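Local coordinates for protein molinate hydrolase (Gulosibacter molinativorax, PDB 4UB9) that hydrolyses the thiocarbamate pesticide molinate as a zinc-binding member of the amidohydrolase family, at residues Pro330-Gln335 with Met408-Met413; Val448-Asp453 with Met461-His466. All coordinates share one frame; numbering follows the deposited sequence.

Contact 1 of 2, residues Pro330-Gln335 with Met408-Met413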
loop_
_atom_site.group_PDB
_atom_site.type_symbol
_atom_site.label_atom_id
_atom_site.label_comp_id
_atom_site.label_asym_id
_atom_site.label_seq_id
_atom_site.Cartn_x
_atom_site.Cartn_y
_atom_site.Cartn_z
ATOM N N PRO A 330 28.142 -4.562 13.636
ATOM C CA PRO A 330 28.232 -3.156 13.802
ATOM C C PRO A 330 28.308 -2.433 12.481
ATOM O O PRO A 330 28.443 -2.996 11.404
ATOM C CB PRO A 330 29.549 -3.014 14.529
ATOM C CG PRO A 330 30.389 -4.022 13.823
ATOM C CD PRO A 330 29.479 -5.187 13.609
ATOM N N THR A 331 28.305 -1.147 12.646
ATOM C CA THR A 331 28.282 -0.229 11.586
ATOM C C THR A 331 29.412 0.779 11.873
ATOM O O THR A 331 29.684 1.104 13.022
ATOM C CB THR A 331 26.892 0.370 11.623
ATOM O OG1 THR A 331 26.498 0.748 10.310
ATOM C CG2 THR A 331 26.818 1.436 12.596
ATOM N N THR A 332 30.136 1.192 10.842
ATOM C CA THR A 332 31.212 2.164 11.021
ATOM C C THR A 332 30.632 3.515 11.335
ATOM O O THR A 332 29.451 3.788 11.117
ATOM C CB THR A 332 32.083 2.321 9.777
ATOM O OG1 THR A 332 31.295 2.797 8.688
ATOM C CG2 THR A 332 32.730 1.027 9.384
ATOM N N ILE A 333 31.471 4.399 11.821
ATOM C CA ILE A 333 31.025 5.781 12.115
ATOM C C ILE A 333 30.393 6.466 10.907
ATOM O O ILE A 333 29.340 7.063 10.999
ATOM C CB ILE A 333 32.223 6.625 12.603
ATOM C CG1 ILE A 333 32.596 6.170 14.028
ATOM C CG2 ILE A 333 31.897 8.121 12.581
ATOM C CD1 ILE A 333 34.011 6.535 14.442
ATOM N N ALA A 334 31.058 6.316 9.764
ATOM C CA ALA A 334 30.643 6.970 8.531
ATOM C C ALA A 334 29.352 6.381 7.962
ATOM O O ALA A 334 28.418 7.094 7.602
ATOM C CB ALA A 334 31.736 6.878 7.494
ATOM N N GLN A 335 29.297 5.052 7.914
ATOM C CA GLN A 335 28.088 4.349 7.435
ATOM C C GLN A 335 26.875 4.716 8.280
ATOM O O GLN A 335 25.813 5.066 7.769
ATOM C CB GLN A 335 28.327 2.837 7.397
ATOM C CG GLN A 335 27.088 2.013 7.137
ATOM C CD GLN A 335 26.448 2.249 5.767
ATOM O OE1 GLN A 335 27.117 2.536 4.747
ATOM N NE2 GLN A 335 25.141 2.076 5.728
ATOM N N MET A 408 34.779 -2.248 14.510
ATOM C CA MET A 408 34.982 -2.701 15.899
ATOM C C MET A 408 36.161 -1.930 16.534
ATOM O O MET A 408 36.062 -1.441 17.632
ATOM C CB MET A 408 35.170 -4.223 15.942
ATOM C CG MET A 408 33.874 -4.993 15.648
ATOM S SD MET A 408 32.524 -4.612 16.805
ATOM C CE MET A 408 32.797 -5.876 18.029
ATOM N N VAL A 409 37.244 -1.817 15.778
ATOM C CA VAL A 409 38.410 -1.089 16.206
ATOM C C VAL A 409 38.054 0.362 16.459
ATOM O O VAL A 409 38.465 0.905 17.460
ATOM C CB VAL A 409 39.539 -1.206 15.195
ATOM C CG1 VAL A 409 40.686 -0.250 15.540
ATOM C CG2 VAL A 409 40.035 -2.645 15.173
ATOM N N GLU A 410 37.248 0.996 15.601
ATOM C CA GLU A 410 36.727 2.377 15.900
ATOM C C GLU A 410 36.033 2.470 17.255
ATOM O O GLU A 410 35.994 3.504 17.877
ATOM C CB GLU A 410 35.695 2.863 14.862
ATOM C CG GLU A 410 36.234 3.161 13.467
ATOM C CD GLU A 410 35.140 3.447 12.417
ATOM O OE1 GLU A 410 33.923 3.423 12.737
ATOM O OE2 GLU A 410 35.529 3.634 11.247
ATOM N N LYS A 411 35.413 1.394 17.668
ATOM C CA LYS A 411 34.717 1.392 18.944
ATOM C C LYS A 411 35.602 0.970 20.099
ATOM O O LYS A 411 35.109 0.737 21.188
ATOM C CB LYS A 411 33.530 0.435 18.892
ATOM C CG LYS A 411 32.448 0.873 17.929
ATOM C CD LYS A 411 31.382 -0.202 17.845
ATOM C CE LYS A 411 30.833 -0.345 16.441
ATOM N NZ LYS A 411 30.013 0.813 16.081
ATOM N N GLY A 412 36.891 0.785 19.843
ATOM C CA GLY A 412 37.858 0.479 20.921
ATOM C C GLY A 412 38.377 -0.942 20.939
ATOM O O GLY A 412 39.140 -1.304 21.801
ATOM N N MET A 413 37.992 -1.757 19.975
ATOM C CA MET A 413 38.489 -3.098 19.995
ATOM C C MET A 413 39.952 -3.080 19.616
ATOM O O MET A 413 40.392 -2.325 18.772
ATOM C CB MET A 413 37.735 -4.022 19.046
ATOM C CG MET A 413 37.861 -5.505 19.412
ATOM S SD MET A 413 36.943 -6.607 18.314
ATOM C CE MET A 413 36.878 -8.102 19.284
HETATM O O HOH W 1 27.335 -0.270 15.535
#

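Contact 2 of 2, residues Val448-Asp453 with Met461-His466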
loop_
_atom_site.group_PDB
_atom_site.type_symbol
_atom_site.label_atom_id
_atom_site.label_comp_id
_atom_site.label_asym_id
_atom_site.label_seq_id
_atom_site.Cartn_x
_atom_site.Cartn_y
_atom_site.Cartn_z
ATOM N N VAL A 448 46.381 -16.675 4.384
ATOM C CA VAL A 448 46.468 -15.488 3.582
ATOM C C VAL A 448 47.734 -14.700 3.906
ATOM O O VAL A 448 48.252 -14.770 5.030
ATOM C CB VAL A 448 45.256 -14.573 3.716
ATOM C CG1 VAL A 448 44.020 -15.367 3.404
ATOM C CG2 VAL A 448 45.161 -13.929 5.076
ATOM N N VAL A 449 48.195 -13.927 2.925
ATOM C CA VAL A 449 49.396 -13.130 3.061
ATOM C C VAL A 449 49.062 -11.700 2.741
ATOM O O VAL A 449 48.528 -11.419 1.665
ATOM C CB VAL A 449 50.498 -13.625 2.104
ATOM C CG1 VAL A 449 51.749 -12.772 2.244
ATOM C CG2 VAL A 449 50.833 -15.090 2.370
ATOM N N LEU A 450 49.384 -10.801 3.669
ATOM C CA LEU A 450 49.184 -9.370 3.501
ATOM C C LEU A 450 50.498 -8.620 3.321
ATOM O O LEU A 450 51.523 -9.001 3.862
ATOM C CB LEU A 450 48.510 -8.784 4.720
ATOM C CG LEU A 450 47.274 -9.483 5.257
ATOM C CD1 LEU A 450 46.817 -8.788 6.523
ATOM C CD2 LEU A 450 46.170 -9.443 4.228
ATOM N N ASP A 451 50.428 -7.502 2.611
ATOM C CA ASP A 451 51.610 -6.661 2.340
ATOM C C ASP A 451 51.901 -5.650 3.401
ATOM O O ASP A 451 52.985 -5.121 3.461
ATOM C CB ASP A 451 51.408 -5.858 1.063
ATOM C CG ASP A 451 51.520 -6.701 -0.152
ATOM O OD1 ASP A 451 51.998 -7.841 -0.030
ATOM O OD2 ASP A 451 51.079 -6.251 -1.226
ATOM N N GLN A 452 50.901 -5.321 4.192
ATOM C CA GLN A 452 51.100 -4.388 5.266
ATOM C C GLN A 452 50.567 -4.904 6.564
ATOM O O GLN A 452 49.882 -5.922 6.598
ATOM C CB GLN A 452 50.509 -3.058 4.916
ATOM C CG GLN A 452 51.337 -2.389 3.846
ATOM C CD GLN A 452 50.649 -1.156 3.341
ATOM O OE1 GLN A 452 50.525 -0.156 4.049
ATOM N NE2 GLN A 452 50.223 -1.198 2.096
ATOM N N ASP A 453 50.921 -4.202 7.641
ATOM C CA ASP A 453 50.745 -4.672 9.001
ATOM C C ASP A 453 49.342 -4.379 9.536
ATOM O O ASP A 453 49.001 -3.231 9.860
ATOM C CB ASP A 453 51.779 -4.028 9.922
ATOM C CG ASP A 453 51.764 -4.609 11.344
ATOM O OD1 ASP A 453 51.158 -5.678 11.590
ATOM O OD2 ASP A 453 52.391 -4.001 12.217
ATOM N N MET A 461 44.226 -4.966 6.585
ATOM C CA MET A 461 43.646 -6.294 6.295
ATOM C C MET A 461 43.290 -6.434 4.813
ATOM O O MET A 461 43.291 -7.543 4.263
ATOM C CB MET A 461 42.394 -6.544 7.143
ATOM C CG MET A 461 42.646 -6.769 8.634
ATOM S SD MET A 461 43.579 -8.268 8.943
ATOM C CE MET A 461 42.498 -9.548 8.293
ATOM N N ARG A 462 43.034 -5.301 4.184
ATOM C CA ARG A 462 42.705 -5.293 2.758
ATOM C C ARG A 462 43.907 -5.573 1.847
ATOM O O ARG A 462 43.718 -5.783 0.683
ATOM C CB ARG A 462 42.091 -3.973 2.349
ATOM C CG ARG A 462 40.720 -3.738 2.944
ATOM C CD ARG A 462 40.290 -2.287 2.752
ATOM N NE ARG A 462 38.950 -1.995 3.287
ATOM C CZ ARG A 462 37.793 -2.265 2.675
ATOM N NH1 ARG A 462 37.783 -2.860 1.508
ATOM N NH2 ARG A 462 36.647 -1.927 3.235
ATOM N N THR A 463 45.125 -5.533 2.368
ATOM C CA THR A 463 46.338 -5.533 1.507
ATOM C C THR A 463 46.734 -6.951 1.109
ATOM O O THR A 463 47.918 -7.299 1.095
ATOM C CB THR A 463 47.536 -4.814 2.163
ATOM O OG1 THR A 463 47.946 -5.549 3.326
ATOM C CG2 THR A 463 47.167 -3.405 2.556
ATOM N N LEU A 464 45.742 -7.737 0.696
ATOM C CA LEU A 464 45.978 -9.143 0.308
ATOM C C LEU A 464 46.883 -9.325 -0.896
ATOM O O LEU A 464 46.618 -8.779 -1.923
ATOM C CB LEU A 464 44.675 -9.829 -0.059
ATOM C CG LEU A 464 43.777 -10.268 1.082
ATOM C CD1 LEU A 464 42.399 -10.601 0.515
ATOM C CD2 LEU A 464 44.384 -11.474 1.771
ATOM N N SER A 465 47.913 -10.139 -0.738
ATOM C CA SER A 465 48.842 -10.507 -1.815
ATOM C C SER A 465 48.648 -11.898 -2.270
ATOM O O SER A 465 48.835 -12.185 -3.426
ATOM C CB SER A 465 50.300 -10.505 -1.331
ATOM O OG SER A 465 50.720 -9.212 -1.041
ATOM N N HIS A 466 48.345 -12.790 -1.333
ATOM C CA HIS A 466 48.197 -14.212 -1.641
ATOM C C HIS A 466 47.080 -14.823 -0.838
ATOM O O HIS A 466 46.862 -14.483 0.326
ATOM C CB HIS A 466 49.483 -14.982 -1.376
ATOM C CG HIS A 466 50.647 -14.469 -2.157
ATOM N ND1 HIS A 466 51.005 -14.989 -3.385
ATOM C CD2 HIS A 466 51.495 -13.438 -1.921
ATOM C CE1 HIS A 466 52.036 -14.308 -3.859
ATOM N NE2 HIS A 466 52.342 -13.358 -2.996
#

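Contact 1 of 2, residues Pro330-Gln335 with Met408-Met413
Pro330 packs its ring against Met408 and Lys411 where the start of helix 333-341 meets the end of helix 400-410, within the TIM-barrel amidohydrolase fold. This is the tight, buried end. The Pro330 and Met408 side chains cross at about a right angle, CG of Pro330 3.7 Å from SD of Met408, and CB of Pro330 lies 3.5 Å from CE of Lys411. Bends at chi3 and chi4 (-143° and -71°) turn the lysine tip back to the other chain segment. NZ of Lys411 donates to Thr331 O at 3.1 Å, in the carbonyl plane; NZ also bonds His355 and a water that accepts from Thr331 N, so three partners grip the ammonium. Thr332 is the N-cap of helix 333-341: its OG1 accepts from Gln335 N and is also bonded to Glu392. On the looser side, exposed Ile333 crosses Glu410 at a slant, with CG1 and CD1 against OE1 of the extended glutamate, while OE2 is held by Gln406. A Schellman motif with Gly412 as C-prime residue, Met413 N bonding Met408 O and Gly412 N bonding Val409 O, ends helix 400-410. At the helix start, Ile333 N gives a nearly straight bond (163°) to the syn side of Glu410 OE1, 2.8 Å away.

Contact 2 of 2, residues Val448-Asp453 with Met461-His466
The His466 imidazole has Val449 CB at its edge, near the ring plane, and its ND1 is bonded to Glu473. The two side chains run alongside in the same direction, with CB of His466 3.9 Å from CB of Val449. On the opposite face of the sheet Leu450 sends CD2 to within 3.7 Å of CD2 of Leu464, and CD2 of Leu464 also meets CB of Val448. CD1 of Leu450 turns instead to Met461, 4.1 Å from its SD, which the bend at chi2 places there. Strands 447-450 and 464-469 run antiparallel here, with a classic beta bulge: two residues, Ser465 and His466, sit opposite the single Val449. The evidence is in Val449 O, which takes a straight bond from Ser465 N (2.8 Å, 171°) and a weak one from His466 N, while Val449 N donates back to His466 O. Just before strand 464-469, Thr463 is the centre of an inverse gamma turn, and its O accepts from Asp451 N at 2.9 Å. With chi1 at 65°, OG1 of Thr463 lies between its own N and carbonyl carbon, where it accepts from Gln452 N at 3.1 Å and is also bonded to Asn460 O. A valine here would probably leave Gln452 N and Asn460 O without this shared partner. CG2 of Thr463 rests 3.8 Å from NE2 of Gln452.

In the fold
Contact 1 (330-335 with 408-413) is complete in the chain before contact 2 (448-453 with 461-466) begins, so the two follow in series. Their centres are 21 Å apart and their nearest atoms about 8 Å, without touching. Helix 400-410 bridges them: contact 1 uses its C-terminal end, while Phe402 and Met405 of the same helix touch Met461 of contact 2. Contact 1 lies outside the zinc's first shell: the Pro330 side chain is about 8 Å from that of the ligand His302 and about 13 Å from the ion. Contact 2 is remote from the zinc site, in the sheet where strand 447-450 pairs with strand 88-95.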